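Local atomic coordinates of methylocystis parvus OBBP MbnE (Methylocystis parvus OBBP, PDB entry 5ICQ), a protein that probably binds methanobactin, a copper-chelating peptide, in the periplasm as the solute-binding component of its uptake machinery. Residues L38-A43 and D190-L195; A43-K48 and Q104-T109; G98-S103 and I196-P201; R124-F129 and D184-G189; P505-R510 and A540-R545. All coordinates share one frame; numbering follows the deposited sequence.

Contact 1: L38-A43 and D190-L195; sequences LAMHGA and DRELPL
Leu195 presents its two methyl groups to two different residues of 38-43. CD1 packs against Leu38 CD2 at 3.7 Å, the leucines meeting obliquely, while CD2 lies against the backbone of Met40, 3.6 Å from its N, and also touches Met40 CB. A branched, apolar residue suits this place because one side chain can pack on two alternate residues, Leu38 and Met40. Met40 carries the second part of the contact. Its CG is anti to the backbone N (chi1 179°) and the chain then bends at chi2, which lays SD and CE over the turn at Arg191 and Glu192. CE ends 3.6 Å from Glu192 N; a flexible, unbranched thioether can lie along the backbone of a turn. Beside this apolar patch a water donates to Met40 O (2.8 Å) and accepts from Arg191 NH2, meeting the guanidinium at its edge. Arg191 NH1 bonds to Pro122 O. In the next shell, Asp190 OD1 accepts from Glu192 N at 3.0 Å and more weakly from Leu193 N, fixing the turn. The arrangement is a type I turn with an aspartate cap leading into helix 193-198, packed against the short edge strand 38-39 of an antiparallel sheet.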
# COMPACT_ATOMS: atom_id res chain seq x y z
N LEU A 38 12.83 16.19 -4.99
CA LEU A 38 11.44 16.62 -4.88
C LEU A 38 10.78 15.78 -3.79
O LEU A 38 10.59 14.57 -3.98
CB LEU A 38 10.72 16.44 -6.22
CG LEU A 38 9.23 16.81 -6.22
CD1 LEU A 38 9.05 18.24 -5.78
CD2 LEU A 38 8.65 16.59 -7.62
N ALA A 39 10.46 16.41 -2.66
CA ALA A 39 9.70 15.76 -1.60
C ALA A 39 8.24 16.17 -1.70
O ALA A 39 7.93 17.32 -2.03
CB ALA A 39 10.24 16.15 -0.21
N MET A 40 7.34 15.22 -1.42
CA MET A 40 5.92 15.55 -1.45
C MET A 40 5.60 16.68 -0.48
O MET A 40 4.87 17.62 -0.83
CB MET A 40 5.07 14.32 -1.12
CG MET A 40 3.56 14.60 -1.13
SD MET A 40 3.01 15.31 -2.73
CE MET A 40 1.49 16.13 -2.24
N HIS A 41 6.15 16.61 0.74
CA HIS A 41 6.01 17.64 1.76
C HIS A 41 7.38 18.00 2.31
O HIS A 41 8.21 17.13 2.56
CB HIS A 41 5.09 17.18 2.91
CG HIS A 41 3.78 16.64 2.45
ND1 HIS A 41 2.73 17.45 2.07
CD2 HIS A 41 3.34 15.37 2.30
CE1 HIS A 41 1.70 16.70 1.71
NE2 HIS A 41 2.05 15.44 1.84
N GLY A 42 7.61 19.30 2.50
CA GLY A 42 8.90 19.68 3.03
C GLY A 42 9.97 19.57 1.97
O GLY A 42 9.71 19.61 0.76
N ALA A 43 11.21 19.41 2.43
CA ALA A 43 12.44 19.43 1.64
C ALA A 43 13.04 18.04 1.54
O ALA A 43 12.93 17.24 2.48
CB ALA A 43 13.47 20.38 2.27
N ASP A 190 -3.24 20.48 -7.65
CA ASP A 190 -2.96 19.12 -7.17
C ASP A 190 -1.47 19.04 -6.87
O ASP A 190 -0.65 18.89 -7.78
CB ASP A 190 -3.39 18.08 -8.20
CG ASP A 190 -3.26 16.63 -7.70
OD1 ASP A 190 -2.40 16.34 -6.83
OD2 ASP A 190 -4.02 15.77 -8.18
N ARG A 191 -1.11 19.11 -5.59
CA ARG A 191 0.31 19.18 -5.24
C ARG A 191 1.02 17.84 -5.42
O ARG A 191 2.26 17.81 -5.44
CB ARG A 191 0.45 19.68 -3.80
CG ARG A 191 -0.06 21.12 -3.66
CD ARG A 191 0.25 21.72 -2.30
NE ARG A 191 1.68 21.68 -1.99
CZ ARG A 191 2.59 22.50 -2.50
NH1 ARG A 191 2.25 23.44 -3.37
NH2 ARG A 191 3.86 22.38 -2.13
N GLU A 192 0.28 16.74 -5.56
CA GLU A 192 0.87 15.43 -5.80
C GLU A 192 1.20 15.21 -7.28
O GLU A 192 2.08 14.40 -7.60
CB GLU A 192 -0.10 14.36 -5.30
CG GLU A 192 0.48 12.99 -5.07
CD GLU A 192 -0.59 12.00 -4.68
OE1 GLU A 192 -1.59 12.41 -4.04
OE2 GLU A 192 -0.44 10.81 -5.01
N LEU A 193 0.54 15.94 -8.18
CA LEU A 193 0.67 15.66 -9.61
C LEU A 193 2.10 15.72 -10.14
O LEU A 193 2.46 14.85 -10.95
CB LEU A 193 -0.26 16.58 -10.40
CG LEU A 193 -0.34 16.36 -11.91
CD1 LEU A 193 -0.70 14.93 -12.20
CD2 LEU A 193 -1.37 17.31 -12.53
N PRO A 194 2.96 16.68 -9.75
CA PRO A 194 4.34 16.66 -10.26
C PRO A 194 5.11 15.41 -9.89
O PRO A 194 5.94 14.95 -10.70
CB PRO A 194 4.97 17.91 -9.63
CG PRO A 194 3.82 18.82 -9.39
CD PRO A 194 2.70 17.91 -8.97
N LEU A 195 4.87 14.84 -8.71
CA LEU A 195 5.57 13.61 -8.32
C LEU A 195 5.02 12.40 -9.06
O LEU A 195 5.77 11.48 -9.40
CB LEU A 195 5.48 13.39 -6.80
CG LEU A 195 6.32 14.28 -5.90
CD1 LEU A 195 5.67 15.64 -5.68
CD2 LEU A 195 6.59 13.59 -4.57
O HOH W 1 3.91 20.21 -0.27

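Contact 2: A43-K48 and Q104-T109; sequences APQLPK and QDEPFT
Glu106 swings its CG anti to its own carbonyl carbon (chi1 -63°) and continues almost straight through chi2 (173°), which carries its carboxylate across to the backbone of Gln45. There OE1 accepts from Gln45 N at 3.0 Å, with an N-H...O angle of 152°. The donor approaches from above the carboxylate plane. Thr109 OG1 donates to the same oxygen at 2.7 Å from the opposite face, so OE1 is gripped between a main-chain N-H of one segment and a hydroxyl of its own. The other oxygen, OE2, is held by Tyr111 OH. Glutamate suits this buried place: it is long enough to cross between the segments, and its two oxygens can serve several donors. CB and CG of Gln45 lie against the carboxylate, CG being 3.3 Å from OE1. Thr109 is used at both branches, for while OG1 binds Glu106, CG2 packs on Pro44 CB at 3.7 Å. The rigid proline ring offers a firm apolar surface to that methyl. Segment 43-48 is loop following strand 38-39, and the connection from strand 100-103 is loop up to Thr109, where strand 109-120 begins, so Glu106 ties the exit of the edge strand to that hairpin connection.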
# COMPACT_ATOMS: atom_id res chain seq x y z
N ALA A 43 11.21 19.41 2.43
CA ALA A 43 12.44 19.43 1.64
C ALA A 43 13.04 18.04 1.54
O ALA A 43 12.93 17.24 2.48
CB ALA A 43 13.47 20.38 2.27
N PRO A 44 13.70 17.71 0.43
CA PRO A 44 14.38 16.42 0.33
C PRO A 44 15.43 16.31 1.41
O PRO A 44 16.12 17.29 1.72
CB PRO A 44 15.01 16.44 -1.08
CG PRO A 44 14.31 17.56 -1.80
CD PRO A 44 13.94 18.56 -0.76
N GLN A 45 15.56 15.13 2.02
CA GLN A 45 16.48 15.01 3.14
C GLN A 45 17.92 14.77 2.71
O GLN A 45 18.83 15.05 3.49
CB GLN A 45 16.00 13.91 4.09
CG GLN A 45 14.65 14.23 4.77
CD GLN A 45 14.60 15.62 5.45
OE1 GLN A 45 14.33 16.64 4.81
NE2 GLN A 45 14.85 15.64 6.76
N LEU A 46 18.16 14.29 1.45
CA LEU A 46 19.55 14.12 1.02
C LEU A 46 20.10 15.40 0.41
O LEU A 46 19.39 16.08 -0.35
CB LEU A 46 19.67 12.99 -0.01
CG LEU A 46 19.13 11.61 0.39
CD1 LEU A 46 19.25 10.59 -0.75
CD2 LEU A 46 19.83 11.12 1.65
N PRO A 47 21.36 15.73 0.69
CA PRO A 47 21.98 16.89 0.05
C PRO A 47 22.12 16.69 -1.45
O PRO A 47 22.12 15.57 -1.96
CB PRO A 47 23.35 16.99 0.72
CG PRO A 47 23.63 15.61 1.23
CD PRO A 47 22.28 15.02 1.59
N LYS A 48 22.25 17.81 -2.16
CA LYS A 48 22.33 17.77 -3.62
C LYS A 48 23.42 16.83 -4.10
O LYS A 48 23.26 16.16 -5.13
CB LYS A 48 22.57 19.19 -4.17
CG LYS A 48 22.57 19.26 -5.69
CD LYS A 48 22.78 20.68 -6.20
CE LYS A 48 24.14 21.23 -5.81
NZ LYS A 48 24.49 22.46 -6.57
N GLN A 104 13.33 5.09 -0.67
CA GLN A 104 12.46 4.49 0.33
C GLN A 104 12.87 4.81 1.75
O GLN A 104 12.28 4.27 2.70
CB GLN A 104 12.39 2.97 0.12
CG GLN A 104 11.36 2.56 -0.93
CD GLN A 104 10.01 3.27 -0.75
OE1 GLN A 104 9.51 3.44 0.37
NE2 GLN A 104 9.40 3.68 -1.86
N ASP A 105 13.85 5.69 1.93
CA ASP A 105 14.21 6.15 3.26
C ASP A 105 13.42 7.38 3.71
O ASP A 105 13.63 7.85 4.84
CB ASP A 105 15.71 6.47 3.32
CG ASP A 105 16.33 6.03 4.62
OD1 ASP A 105 15.97 4.94 5.13
OD2 ASP A 105 17.18 6.78 5.13
N GLU A 106 12.55 7.90 2.87
CA GLU A 106 11.70 9.05 3.18
C GLU A 106 10.26 8.69 2.84
O GLU A 106 10.02 7.75 2.06
CB GLU A 106 12.14 10.29 2.40
CG GLU A 106 13.56 10.77 2.77
CD GLU A 106 14.06 11.90 1.88
OE1 GLU A 106 13.48 13.00 1.91
OE2 GLU A 106 15.04 11.68 1.14
N PRO A 107 9.28 9.38 3.42
CA PRO A 107 7.87 9.04 3.09
C PRO A 107 7.57 9.13 1.60
O PRO A 107 7.01 8.18 1.03
CB PRO A 107 7.07 10.08 3.90
CG PRO A 107 7.96 10.52 5.00
CD PRO A 107 9.38 10.40 4.48
N PHE A 108 7.93 10.23 0.96
CA PHE A 108 7.69 10.38 -0.48
C PHE A 108 8.64 11.44 -1.04
O PHE A 108 8.27 12.61 -1.17
CB PHE A 108 6.23 10.77 -0.73
CG PHE A 108 5.76 10.56 -2.16
CD1 PHE A 108 6.60 10.05 -3.14
CD2 PHE A 108 4.45 10.90 -2.52
CE1 PHE A 108 6.15 9.87 -4.45
CE2 PHE A 108 4.00 10.72 -3.83
CZ PHE A 108 4.85 10.21 -4.80
N THR A 109 9.87 11.04 -1.38
CA THR A 109 10.86 11.95 -1.95
C THR A 109 11.51 11.29 -3.15
O THR A 109 11.82 10.09 -3.12
CB THR A 109 11.95 12.36 -0.94
OG1 THR A 109 11.36 12.97 0.21
CG2 THR A 109 12.92 13.38 -1.57

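Contact 3: G98-S103 and I196-P201; sequences GLMARS and ILAIMP
Met100 N donates to Ala198 O at 3.0 Å, with an N-H...O angle of 142° and the donor tilted 18° from the carbonyl plane, and so joins the start of strand 100-103 to the last turn of helix 193-198. A second approach between main chains lies at Gly98, whose CA makes a CA-H...O contact of 3.2 Å with Met200 O. Glycine suits this place, since a CB there would point into the carbonyl oxygens of Ala198, Ile199 and Met200 and crowd that of Ile199. Leu99 packs on two carbonyl oxygens of the helix end: it sets CB 3.4 Å from Ala198 O, and its CD1 reaches on to Leu197 O. Met100 carries CG anti to its carbonyl carbon (chi1 -62°), which directs the thioether past the helix end and brings SD to 4.0 Å from Ala198 CB. Alanine is apt here: its small methyl lets the helix come close to the strand, yet still offers an apolar surface to the sulfur. Met100 also touches Ile118 of strand 109-120, and Ala198 touches Leu110 of that strand. The Met200 side chain packs on Val148, Ser151 and Leu155 of helix 145-158. At the end of a helix the last carbonyl groups have no further turn to bond to; here the strand's N-H takes up that of Ala198, with Leu99 CB beside it. The chemistry implies a join set by main-chain polarity and sealed by hydrophobic packing, without charged groups bridging the two segments.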
# COMPACT_ATOMS: atom_id res chain seq x y z
N GLY A 98 11.51 5.38 -14.32
CA GLY A 98 10.87 6.68 -14.33
C GLY A 98 11.86 7.82 -14.52
O GLY A 98 13.07 7.65 -14.59
N LEU A 99 11.30 9.03 -14.60
CA LEU A 99 12.14 10.22 -14.67
C LEU A 99 12.96 10.42 -13.40
O LEU A 99 14.09 10.91 -13.45
CB LEU A 99 11.26 11.44 -14.93
CG LEU A 99 10.71 11.56 -16.34
CD1 LEU A 99 9.61 12.64 -16.38
CD2 LEU A 99 11.83 11.87 -17.31
N MET A 100 12.40 10.06 -12.25
CA MET A 100 13.08 10.22 -10.98
C MET A 100 12.93 8.94 -10.17
O MET A 100 12.01 8.15 -10.39
CB MET A 100 12.55 11.43 -10.20
CG MET A 100 12.76 12.77 -10.94
SD MET A 100 12.20 14.22 -9.99
CE MET A 100 13.57 14.38 -8.85
N ALA A 101 13.88 8.73 -9.26
CA ALA A 101 13.95 7.51 -8.46
C ALA A 101 13.49 7.84 -7.05
O ALA A 101 13.92 8.84 -6.47
CB ALA A 101 15.39 6.97 -8.44
N ARG A 102 12.64 6.99 -6.48
CA ARG A 102 12.10 7.24 -5.15
C ARG A 102 13.04 6.66 -4.10
O ARG A 102 13.42 5.49 -4.18
CB ARG A 102 10.71 6.62 -5.03
CG ARG A 102 10.05 6.87 -3.69
CD ARG A 102 8.57 6.46 -3.75
NE ARG A 102 7.85 6.84 -2.54
CZ ARG A 102 6.53 6.75 -2.41
NH1 ARG A 102 5.79 6.30 -3.42
NH2 ARG A 102 5.94 7.12 -1.28
N SER A 103 13.44 7.48 -3.13
CA SER A 103 14.17 6.95 -1.98
C SER A 103 13.18 6.37 -0.99
O SER A 103 12.29 7.09 -0.50
CB SER A 103 15.01 8.02 -1.29
OG SER A 103 15.56 7.45 -0.11
N ILE A 196 3.71 12.39 -9.32
CA ILE A 196 3.12 11.33 -10.14
C ILE A 196 3.71 11.37 -11.55
O ILE A 196 4.03 10.32 -12.13
CB ILE A 196 1.58 11.48 -10.16
CG1 ILE A 196 0.99 11.15 -8.79
CG2 ILE A 196 0.96 10.59 -11.24
CD1 ILE A 196 -0.43 11.60 -8.63
N LEU A 197 3.85 12.56 -12.13
CA LEU A 197 4.49 12.67 -13.44
C LEU A 197 5.94 12.23 -13.40
O LEU A 197 6.45 11.64 -14.36
CB LEU A 197 4.39 14.11 -13.96
CG LEU A 197 2.98 14.63 -14.23
CD1 LEU A 197 2.99 16.13 -14.50
CD2 LEU A 197 2.38 13.88 -15.40
N ALA A 198 6.62 12.50 -12.29
CA ALA A 198 8.03 12.16 -12.15
C ALA A 198 8.28 10.66 -12.06
O ALA A 198 9.39 10.21 -12.35
CB ALA A 198 8.61 12.86 -10.92
N ILE A 199 7.29 9.86 -11.65
CA ILE A 199 7.51 8.42 -11.56
C ILE A 199 6.88 7.67 -12.73
O ILE A 199 6.88 6.44 -12.72
CB ILE A 199 7.02 7.87 -10.21
CG1 ILE A 199 5.52 8.16 -10.01
CG2 ILE A 199 7.84 8.45 -9.07
CD1 ILE A 199 4.96 7.53 -8.69
N MET A 200 6.36 8.37 -13.73
CA MET A 200 5.87 7.71 -14.93
C MET A 200 7.01 6.93 -15.59
O MET A 200 8.12 7.45 -15.69
CB MET A 200 5.33 8.75 -15.92
CG MET A 200 4.84 8.17 -17.24
SD MET A 200 4.70 9.42 -18.54
CE MET A 200 6.44 9.68 -18.90
N PRO A 201 6.78 5.69 -16.04
CA PRO A 201 7.83 4.97 -16.76
C PRO A 201 8.08 5.60 -18.12
O PRO A 201 7.16 6.07 -18.78
CB PRO A 201 7.26 3.55 -16.91
CG PRO A 201 5.76 3.78 -16.93
CD PRO A 201 5.55 4.87 -15.92

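Contact 4: R124-F129 and D184-G189; sequences RTRVTF and DLTGVG
Arg126 and Asp184 face each other as an antiparallel non-hydrogen-bonded pair, their side chains running alongside one another in a salt bridge. Arg126 NH2 donates to Asp184 OD2 at 2.7 Å, a weak bond because its angle is only 119°, and the guanidinium and carboxylate planes stand 56° apart. NH1 is modelled very near OD1, but its position is doubtful. Asp184 OD1 has firmer partners in its own segment: Thr186 N donates to it at 3.0 Å, closing an Asx turn, and Thr186 OG1 donates at 2.8 Å from the syn side. With CG anti to the backbone N (chi1 168°), Asp184 can serve both this turn and the arginine. Thr186 suits the turn by offering a hydroxyl beside its N-H, and its CG2 lies over one face of the guanidinium. On the backbone, Leu185 N donates to Thr125 O at 2.8 Å, while Thr125 OG1 is taken up by Asp121. An asparagine in place of Asp184 would probably leave the Arg126 charge without its mate and weaken the tie between the two strand ends. Leu185 CD1 approaches Val127 CG1 (4.3 Å), and the two methyls of Leu185 go on to helix 193-198, CD1 to Pro194 and CD2 to Leu193. The contact thus lies where strands 126-131 and 180-184 part, at the start of the loop that leads into that helix.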
# COMPACT_ATOMS: atom_id res chain seq x y z
N ARG A 124 3.47 24.65 -7.43
CA ARG A 124 3.31 23.46 -8.26
C ARG A 124 2.26 23.68 -9.36
O ARG A 124 1.37 22.86 -9.59
CB ARG A 124 2.97 22.24 -7.39
CG ARG A 124 4.10 21.95 -6.41
CD ARG A 124 4.00 20.59 -5.69
NE ARG A 124 5.19 20.41 -4.85
CZ ARG A 124 5.33 19.49 -3.91
NH1 ARG A 124 4.36 18.61 -3.65
NH2 ARG A 124 6.45 19.45 -3.20
N THR A 125 2.40 24.81 -10.05
CA THR A 125 1.60 25.09 -11.23
C THR A 125 2.29 24.64 -12.52
O THR A 125 1.63 24.58 -13.56
CB THR A 125 1.29 26.60 -11.32
OG1 THR A 125 2.51 27.34 -11.34
CG2 THR A 125 0.46 27.05 -10.12
N ARG A 126 3.60 24.35 -12.46
CA ARG A 126 4.46 23.96 -13.58
C ARG A 126 5.53 23.02 -13.09
O ARG A 126 6.08 23.22 -12.01
CB ARG A 126 5.23 25.12 -14.18
CG ARG A 126 4.83 25.57 -15.52
CD ARG A 126 3.48 26.15 -15.38
NE ARG A 126 2.90 26.76 -16.55
CZ ARG A 126 1.61 26.61 -16.91
NH1 ARG A 126 0.86 25.75 -16.22
NH2 ARG A 126 1.19 27.25 -17.97
N VAL A 127 5.96 22.13 -13.98
CA VAL A 127 7.19 21.38 -13.76
C VAL A 127 7.84 21.06 -15.10
O VAL A 127 7.17 20.60 -16.02
CB VAL A 127 6.94 20.10 -12.93
CG1 VAL A 127 5.89 19.20 -13.60
CG2 VAL A 127 8.24 19.36 -12.68
N THR A 128 9.13 21.34 -15.20
CA THR A 128 9.93 20.95 -16.36
C THR A 128 11.01 19.97 -15.92
O THR A 128 11.72 20.22 -14.93
CB THR A 128 10.58 22.17 -17.04
OG1 THR A 128 9.55 23.02 -17.55
CG2 THR A 128 11.47 21.72 -18.20
N PHE A 129 11.14 18.88 -16.65
CA PHE A 129 12.18 17.89 -16.41
C PHE A 129 13.31 18.10 -17.40
O PHE A 129 13.07 18.18 -18.61
CB PHE A 129 11.62 16.47 -16.54
CG PHE A 129 10.57 16.15 -15.52
CD1 PHE A 129 10.92 15.67 -14.27
CD2 PHE A 129 9.23 16.33 -15.82
CE1 PHE A 129 9.95 15.36 -13.32
CE2 PHE A 129 8.25 16.03 -14.87
CZ PHE A 129 8.61 15.55 -13.62
N ASP A 184 2.46 21.90 -18.12
CA ASP A 184 1.59 22.98 -17.66
C ASP A 184 0.53 22.44 -16.72
O ASP A 184 -0.36 21.70 -17.14
CB ASP A 184 1.02 23.66 -18.90
CG ASP A 184 -0.13 24.64 -18.61
OD1 ASP A 184 -0.81 24.59 -17.59
OD2 ASP A 184 -0.32 25.55 -19.45
N LEU A 185 0.58 22.86 -15.44
CA LEU A 185 -0.42 22.46 -14.46
C LEU A 185 -1.22 23.66 -13.93
O LEU A 185 -1.73 23.60 -12.81
CB LEU A 185 0.22 21.71 -13.29
CG LEU A 185 1.31 20.68 -13.60
CD1 LEU A 185 1.87 20.06 -12.31
CD2 LEU A 185 0.77 19.62 -14.51
N THR A 186 -1.34 24.75 -14.69
CA THR A 186 -2.10 25.90 -14.18
C THR A 186 -3.56 25.54 -13.94
O THR A 186 -4.21 24.91 -14.78
CB THR A 186 -2.04 27.11 -15.12
OG1 THR A 186 -2.21 26.69 -16.48
CG2 THR A 186 -0.77 27.94 -14.92
N GLY A 187 -4.07 25.94 -12.78
CA GLY A 187 -5.46 25.77 -12.44
C GLY A 187 -5.84 24.42 -11.88
O GLY A 187 -7.02 24.20 -11.58
N VAL A 188 -4.89 23.49 -11.71
CA VAL A 188 -5.25 22.16 -11.22
C VAL A 188 -5.27 22.11 -9.69
O VAL A 188 -6.18 21.53 -9.10
CB VAL A 188 -4.33 21.08 -11.82
CG1 VAL A 188 -2.90 21.23 -11.36
CG2 VAL A 188 -4.84 19.68 -11.46
N GLY A 189 -4.29 22.72 -9.03
CA GLY A 189 -4.24 22.72 -7.58
C GLY A 189 -3.96 21.37 -6.95
O GLY A 189 -4.39 21.12 -5.82

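Contact 5: P505-R510 and A540-R545; sequences PGNEQR and ALLSAR
Leu542, in the last turn of helix 532-543, points toward 505-510, and its side chain can be followed outward. CB leaves the helix toward the turn at Gly506, and CG lies anti to the carbonyl carbon (chi1 -71°), which aims the branch at the turn; chi2 (177°) then sends the methyls to different partners. CD2 comes down on the main chain of Gly506, 3.6 Å from its C, and lies equally near Asn507 OD1, an oxygen it shares with CD1. CD1 also meets Arg510, sitting over one face of the guanidinium, offset toward the rim; its nearest atom there is NH1, at 3.3 Å. The face of a guanidinium carries no N-H, so a methyl can lie over it, while the rim makes polar bonds, one of them a weak bond from NH2 to Ser539 OG. Glycine suits position 506 through its backbone (psi -138°), unfavourable for other residues. Leu541 adds a second touch, CD1 lying 3.4 Å from Pro505 O. Glu508 OE2 accepts from Gly506 N (2.9 Å) and from Gln509 NE2, both from the same face of its plane, and so braces the turn on which the leucine rests. An alanine in place of Leu542 would probably open a gap above Gly506 and leave the Arg510 guanidinium freer to turn. The contact joins the beginning of helix 508-513 to the end of helix 532-543. Helix 547-563 lies against Pro505 (Phe550, Val554) and Leu541 (Ala553, Tyr557), while Asn507 N bonds to Glu192 and its ND2, weakly, to Asp190.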
# COMPACT_ATOMS: atom_id res chain seq x y z
N PRO A 505 -0.23 9.50 2.74
CA PRO A 505 -1.60 9.42 2.22
C PRO A 505 -1.94 10.61 1.35
O PRO A 505 -1.53 11.75 1.63
CB PRO A 505 -2.47 9.38 3.49
CG PRO A 505 -1.59 9.91 4.59
CD PRO A 505 -0.20 9.51 4.21
N GLY A 506 -2.65 10.35 0.27
CA GLY A 506 -2.91 11.36 -0.75
C GLY A 506 -4.26 11.20 -1.38
O GLY A 506 -5.25 10.92 -0.69
N ASN A 507 -4.31 11.36 -2.71
CA ASN A 507 -5.59 11.40 -3.41
C ASN A 507 -6.37 10.10 -3.26
O ASN A 507 -7.60 10.11 -3.38
CB ASN A 507 -5.37 11.73 -4.89
CG ASN A 507 -4.90 13.17 -5.12
OD1 ASN A 507 -5.34 14.09 -4.44
ND2 ASN A 507 -4.01 13.36 -6.09
N GLU A 508 -5.70 8.98 -2.97
CA GLU A 508 -6.44 7.73 -2.79
C GLU A 508 -7.36 7.78 -1.58
O GLU A 508 -8.31 6.98 -1.50
CB GLU A 508 -5.47 6.54 -2.66
CG GLU A 508 -4.88 6.34 -1.28
CD GLU A 508 -3.82 7.38 -0.93
OE1 GLU A 508 -3.33 8.07 -1.85
OE2 GLU A 508 -3.50 7.53 0.27
N GLN A 509 -7.13 8.69 -0.63
CA GLN A 509 -8.05 8.81 0.50
C GLN A 509 -9.43 9.26 0.05
O GLN A 509 -10.43 8.89 0.67
CB GLN A 509 -7.50 9.78 1.54
CG GLN A 509 -6.19 9.32 2.22
CD GLN A 509 -6.29 7.93 2.82
OE1 GLN A 509 -7.19 7.63 3.60
NE2 GLN A 509 -5.35 7.06 2.43
N ARG A 510 -9.51 10.07 -1.01
CA ARG A 510 -10.82 10.47 -1.51
C ARG A 510 -11.61 9.27 -2.02
O ARG A 510 -12.83 9.19 -1.81
CB ARG A 510 -10.67 11.51 -2.63
CG ARG A 510 -10.14 12.84 -2.15
CD ARG A 510 -10.74 13.98 -2.95
NE ARG A 510 -10.72 15.23 -2.20
CZ ARG A 510 -9.97 16.28 -2.52
NH1 ARG A 510 -9.18 16.23 -3.58
NH2 ARG A 510 -10.02 17.38 -1.77
N ALA A 540 -7.43 19.13 3.85
CA ALA A 540 -6.34 19.73 4.63
C ALA A 540 -5.05 18.93 4.49
O ALA A 540 -3.96 19.52 4.41
CB ALA A 540 -6.74 19.83 6.10
N LEU A 541 -5.13 17.60 4.47
CA LEU A 541 -3.90 16.84 4.28
C LEU A 541 -3.40 16.95 2.85
O LEU A 541 -2.20 16.84 2.61
CB LEU A 541 -4.09 15.38 4.70
CG LEU A 541 -4.89 14.43 3.80
CD1 LEU A 541 -4.00 13.77 2.75
CD2 LEU A 541 -5.59 13.37 4.67
N LEU A 542 -4.30 17.18 1.88
CA LEU A 542 -3.85 17.31 0.49
C LEU A 542 -3.20 18.66 0.22
O LEU A 542 -2.39 18.77 -0.71
CB LEU A 542 -5.03 17.12 -0.46
CG LEU A 542 -5.53 15.68 -0.55
CD1 LEU A 542 -6.73 15.61 -1.47
CD2 LEU A 542 -4.41 14.75 -1.02
N SER A 543 -3.53 19.69 1.00
CA SER A 543 -2.99 21.02 0.78
C SER A 543 -1.84 21.37 1.72
O SER A 543 -1.19 22.39 1.50
CB SER A 543 -4.10 22.07 0.94
OG SER A 543 -4.49 22.15 2.30
N ALA A 544 -1.60 20.57 2.75
CA ALA A 544 -0.47 20.82 3.64
C ALA A 544 0.81 20.90 2.82
O ALA A 544 1.01 20.12 1.89
CB ALA A 544 -0.34 19.71 4.68
N ARG A 545 1.68 21.85 3.17
CA ARG A 545 2.94 21.97 2.45
C ARG A 545 4.13 21.44 3.25
O ARG A 545 4.93 20.68 2.71
CB ARG A 545 3.18 23.42 2.02
CG ARG A 545 2.19 23.86 0.95
CD ARG A 545 2.62 25.15 0.28
NE ARG A 545 1.67 25.58 -0.74
CZ ARG A 545 1.94 26.53 -1.63
NH1 ARG A 545 3.12 27.13 -1.61
NH2 ARG A 545 1.03 26.88 -2.53

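How the contacts relate
Contacts 1 and 3 are the buried ones: both use helix 193-198, which packs against the same antiparallel sheet, but contact 1 rests on apolar side chains, contact 3 on backbone groups with one small apolar touch. Contacts 2, 4 and 5 are only partly buried, and in the first two a carboxylate does the joining, bonded to a backbone N-H and a hydroxyl in contact 2 and paired with an arginine in contact 4. Contact 5 lacks cross-segment hydrogen bonds and joins helix ends instead. Arg124 of contact 4 binds backbone oxygens of contact 1, Arg102 of contact 3 binds Pro107 O of contact 2, and Gly42 pairs with Arg545, linking the sheet region to the helices of contact 5.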